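Local structure of leucyl-tRNA synthetase (Giardia intestinalis, 3PZ6) at residues A[159-164]-A[298-303]. The protein probably charges tRNA(Leu) with leucine using ATP, and the part present here is its CP1 editing domain, which deacylates aminoacyl-tRNA. The protein carries 2 engineered substitutions. Residues are numbered along the deposited sequence; the frame is centred on the assembly and turned at random.
Sequences APLSPY and NNQCIV
Q300 sets the flat face of its side-chain amide against the CB corner of P160. The proline CB stands almost directly above the amide carbon, 3.4 Å from Q300 CD, and sits between the two ends of the group, with Q300 OE1 3.6 Å and NE2 3.7 Å from that same CB. The glutamine carries its amide out to P160 by holding CG beside its backbone N and running extended beyond it (chi2 170°). Its CB and CG lie alongside the same proline carbon. L161 comes in at the oxygen end of the amide: its CD1 is 3.6 Å from Q300 OE1, slightly to the P160 side of the amide plane. The same methyl also approaches N298, more loosely, at 4.2 Å from CD1 to ND2. Direct contact between the segments is by van der Waals touch, and one water adds a link of two weak bonds: it accepts from L161 N and, at 3.4 Å, from Q300 NE2. Helix 284-297 ends in a Schellman motif with N299, at positive phi, as its C-prime residue, and Q300 follows directly. The chain then enters strand 301-305, which runs antiparallel to strand 10-18; that strand's I14 and L16 pack on P160, while L295 of the helix touches L161. The contact brings the loop joining strands 156-158 and 167-171 against the turn between helix 284-297 and strand 301-305, the last helix and strand of this chain.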
ATOM      1  N   ALA A 159      -5.376   0.847  -4.929  1.00 27.57           N
ATOM      2  CA  ALA A 159      -4.092   1.535  -4.883  1.00 24.02           C
ATOM      3  C   ALA A 159      -3.964   2.563  -5.996  1.00 27.09           C
ATOM      4  O   ALA A 159      -4.105   2.239  -7.173  1.00 35.67           O
ATOM      5  CB  ALA A 159      -2.948   0.550  -4.944  1.00 24.39           C
ATOM      6  N   PRO A 160      -3.680   3.816  -5.629  1.00 30.53           N
ATOM      7  CA  PRO A 160      -3.525   4.842  -6.646  1.00 29.35           C
ATOM      8  C   PRO A 160      -2.402   4.523  -7.637  1.00 32.22           C
ATOM      9  O   PRO A 160      -1.379   3.944  -7.252  1.00 29.38           O
ATOM     10  CB  PRO A 160      -3.180   6.090  -5.832  1.00 28.19           C
ATOM     11  CG  PRO A 160      -2.702   5.594  -4.538  1.00 32.25           C
ATOM     12  CD  PRO A 160      -3.424   4.333  -4.273  1.00 32.79           C
ATOM     13  N   LEU A 161      -2.637   4.882  -8.903  1.00 35.16           N
ATOM     14  CA  LEU A 161      -1.670   4.777 -10.013  1.00 29.88           C
ATOM     15  C   LEU A 161      -1.360   3.358 -10.489  1.00 30.97           C
ATOM     16  O   LEU A 161      -0.927   3.166 -11.629  1.00 32.73           O
ATOM     17  CB  LEU A 161      -0.383   5.549  -9.701  1.00 33.99           C
ATOM     18  CG  LEU A 161      -0.287   7.022 -10.125  1.00 37.90           C
ATOM     19  CD1 LEU A 161      -1.630   7.764 -10.102  1.00 31.39           C
ATOM     20  CD2 LEU A 161       0.741   7.730  -9.257  1.00 32.15           C
ATOM     21  N   SER A 162      -1.586   2.374  -9.624  1.00 31.82           N
ATOM     22  CA  SER A 162      -1.459   0.961  -9.980  1.00 27.95           C
ATOM     23  C   SER A 162      -2.511   0.549 -11.027  1.00 32.76           C
ATOM     24  O   SER A 162      -3.669   0.981 -10.954  1.00 34.69           O
ATOM     25  CB  SER A 162      -1.599   0.102  -8.727  1.00 29.41           C
ATOM     26  OG  SER A 162      -1.396  -1.269  -9.013  1.00 34.26           O
ATOM     27  N   PRO A 163      -2.105  -0.253 -12.027  1.00 26.11           N
ATOM     28  CA  PRO A 163      -3.061  -0.836 -12.970  1.00 30.35           C
ATOM     29  C   PRO A 163      -3.909  -1.939 -12.341  1.00 29.79           C
ATOM     30  O   PRO A 163      -4.895  -2.366 -12.935  1.00 28.61           O
ATOM     31  CB  PRO A 163      -2.161  -1.433 -14.061  1.00 25.25           C
ATOM     32  CG  PRO A 163      -0.843  -1.606 -13.414  1.00 24.05           C
ATOM     33  CD  PRO A 163      -0.714  -0.475 -12.458  1.00 21.77           C
ATOM     34  N   TYR A 164      -3.522  -2.407 -11.160  1.00 27.07           N
ATOM     35  CA  TYR A 164      -4.306  -3.416 -10.459  1.00 31.70           C
ATOM     36  C   TYR A 164      -5.574  -2.796  -9.872  1.00 30.44           C
ATOM     37  O   TYR A 164      -5.515  -1.758  -9.216  1.00 29.50           O
ATOM     38  CB  TYR A 164      -3.467  -4.083  -9.367  1.00 27.99           C
ATOM     39  CG  TYR A 164      -2.367  -4.976  -9.903  1.00 27.11           C
ATOM     40  CD1 TYR A 164      -2.661  -6.036 -10.765  1.00 25.30           C
ATOM     41  CD2 TYR A 164      -1.037  -4.771  -9.541  1.00 20.32           C
ATOM     42  CE1 TYR A 164      -1.659  -6.867 -11.256  1.00 23.95           C
ATOM     43  CE2 TYR A 164      -0.028  -5.597 -10.022  1.00 23.90           C
ATOM     44  CZ  TYR A 164      -0.342  -6.642 -10.885  1.00 25.75           C
ATOM     45  OH  TYR A 164       0.654  -7.473 -11.371  1.00 26.75           O
ATOM     46  N   ASN A 298      -4.933  14.371  -7.871  1.00 53.38           N
ATOM     47  CA  ASN A 298      -5.863  13.259  -7.785  1.00 47.15           C
ATOM     48  C   ASN A 298      -6.469  13.127  -6.396  1.00 49.11           C
ATOM     49  O   ASN A 298      -7.451  12.405  -6.213  1.00 49.65           O
ATOM     50  CB  ASN A 298      -5.150  11.958  -8.142  1.00 50.11           C
ATOM     51  CG  ASN A 298      -4.869  11.822  -9.626  1.00 58.17           C
ATOM     52  OD1 ASN A 298      -5.748  12.036 -10.469  1.00 60.12           O
ATOM     53  ND2 ASN A 298      -3.643  11.437  -9.955  1.00 50.36           N
ATOM     54  N   ASN A 299      -5.879  13.829  -5.424  1.00 47.41           N
ATOM     55  CA  ASN A 299      -6.245  13.699  -4.009  1.00 48.54           C
ATOM     56  C   ASN A 299      -6.070  12.243  -3.539  1.00 48.71           C
ATOM     57  O   ASN A 299      -6.967  11.630  -2.947  1.00 43.58           O
ATOM     58  CB  ASN A 299      -7.665  14.236  -3.754  1.00 54.04           C
ATOM     59  CG  ASN A 299      -7.966  14.440  -2.277  1.00 57.63           C
ATOM     60  OD1 ASN A 299      -7.140  14.960  -1.520  1.00 54.17           O
ATOM     61  ND2 ASN A 299      -9.160  14.033  -1.863  1.00 56.53           N
ATOM     62  N   GLN A 300      -4.893  11.704  -3.833  1.00 43.50           N
ATOM     63  CA  GLN A 300      -4.573  10.316  -3.560  1.00 40.95           C
ATOM     64  C   GLN A 300      -3.431  10.235  -2.559  1.00 37.99           C
ATOM     65  O   GLN A 300      -2.964   9.147  -2.219  1.00 39.55           O
ATOM     66  CB  GLN A 300      -4.208   9.591  -4.859  1.00 37.94           C
ATOM     67  CG  GLN A 300      -5.401   9.222  -5.745  1.00 40.31           C
ATOM     68  CD  GLN A 300      -4.992   8.716  -7.125  1.00 37.18           C
ATOM     69  OE1 GLN A 300      -3.953   9.098  -7.661  1.00 32.32           O
ATOM     70  NE2 GLN A 300      -5.815   7.851  -7.703  1.00 32.93           N
ATOM     71  N   CYS A 301      -2.982  11.391  -2.086  1.00 33.16           N
ATOM     72  CA  CYS A 301      -1.960  11.426  -1.057  1.00 38.74           C
ATOM     73  C   CYS A 301      -2.142  12.573  -0.064  1.00 40.82           C
ATOM     74  O   CYS A 301      -2.857  13.539  -0.333  1.00 43.31           O
ATOM     75  CB  CYS A 301      -0.560  11.461  -1.682  1.00 42.83           C
ATOM     76  SG  CYS A 301       0.063  13.107  -2.083  1.00 52.85           S
ATOM     77  N   ILE A 302      -1.496  12.431   1.090  1.00 36.49           N
ATOM     78  CA  ILE A 302      -1.402  13.473   2.101  1.00 33.11           C
ATOM     79  C   ILE A 302       0.081  13.701   2.381  1.00 38.89           C
ATOM     80  O   ILE A 302       0.812  12.766   2.712  1.00 40.98           O
ATOM     81  CB  ILE A 302      -2.129  13.061   3.400  1.00 38.22           C
ATOM     82  CG1 ILE A 302      -3.646  13.037   3.184  1.00 38.49           C
ATOM     83  CG2 ILE A 302      -1.761  14.002   4.557  1.00 45.64           C
ATOM     84  CD1 ILE A 302      -4.414  12.261   4.242  1.00 35.44           C
ATOM     85  N   VAL A 303       0.530  14.942   2.230  1.00 44.20           N
ATOM     86  CA  VAL A 303       1.935  15.270   2.454  1.00 44.20           C
ATOM     87  C   VAL A 303       2.102  15.740   3.890  1.00 45.46           C
ATOM     88  O   VAL A 303       1.349  16.593   4.353  1.00 51.58           O
ATOM     89  CB  VAL A 303       2.451  16.348   1.462  1.00 43.35           C
ATOM     90  CG1 VAL A 303       3.948  16.578   1.640  1.00 44.72           C
ATOM     91  CG2 VAL A 303       2.152  15.951   0.020  1.00 42.21           C
TER
HETATM   92  O   HOH W   1      -5.365   5.952 -10.447  1.00 20.85           O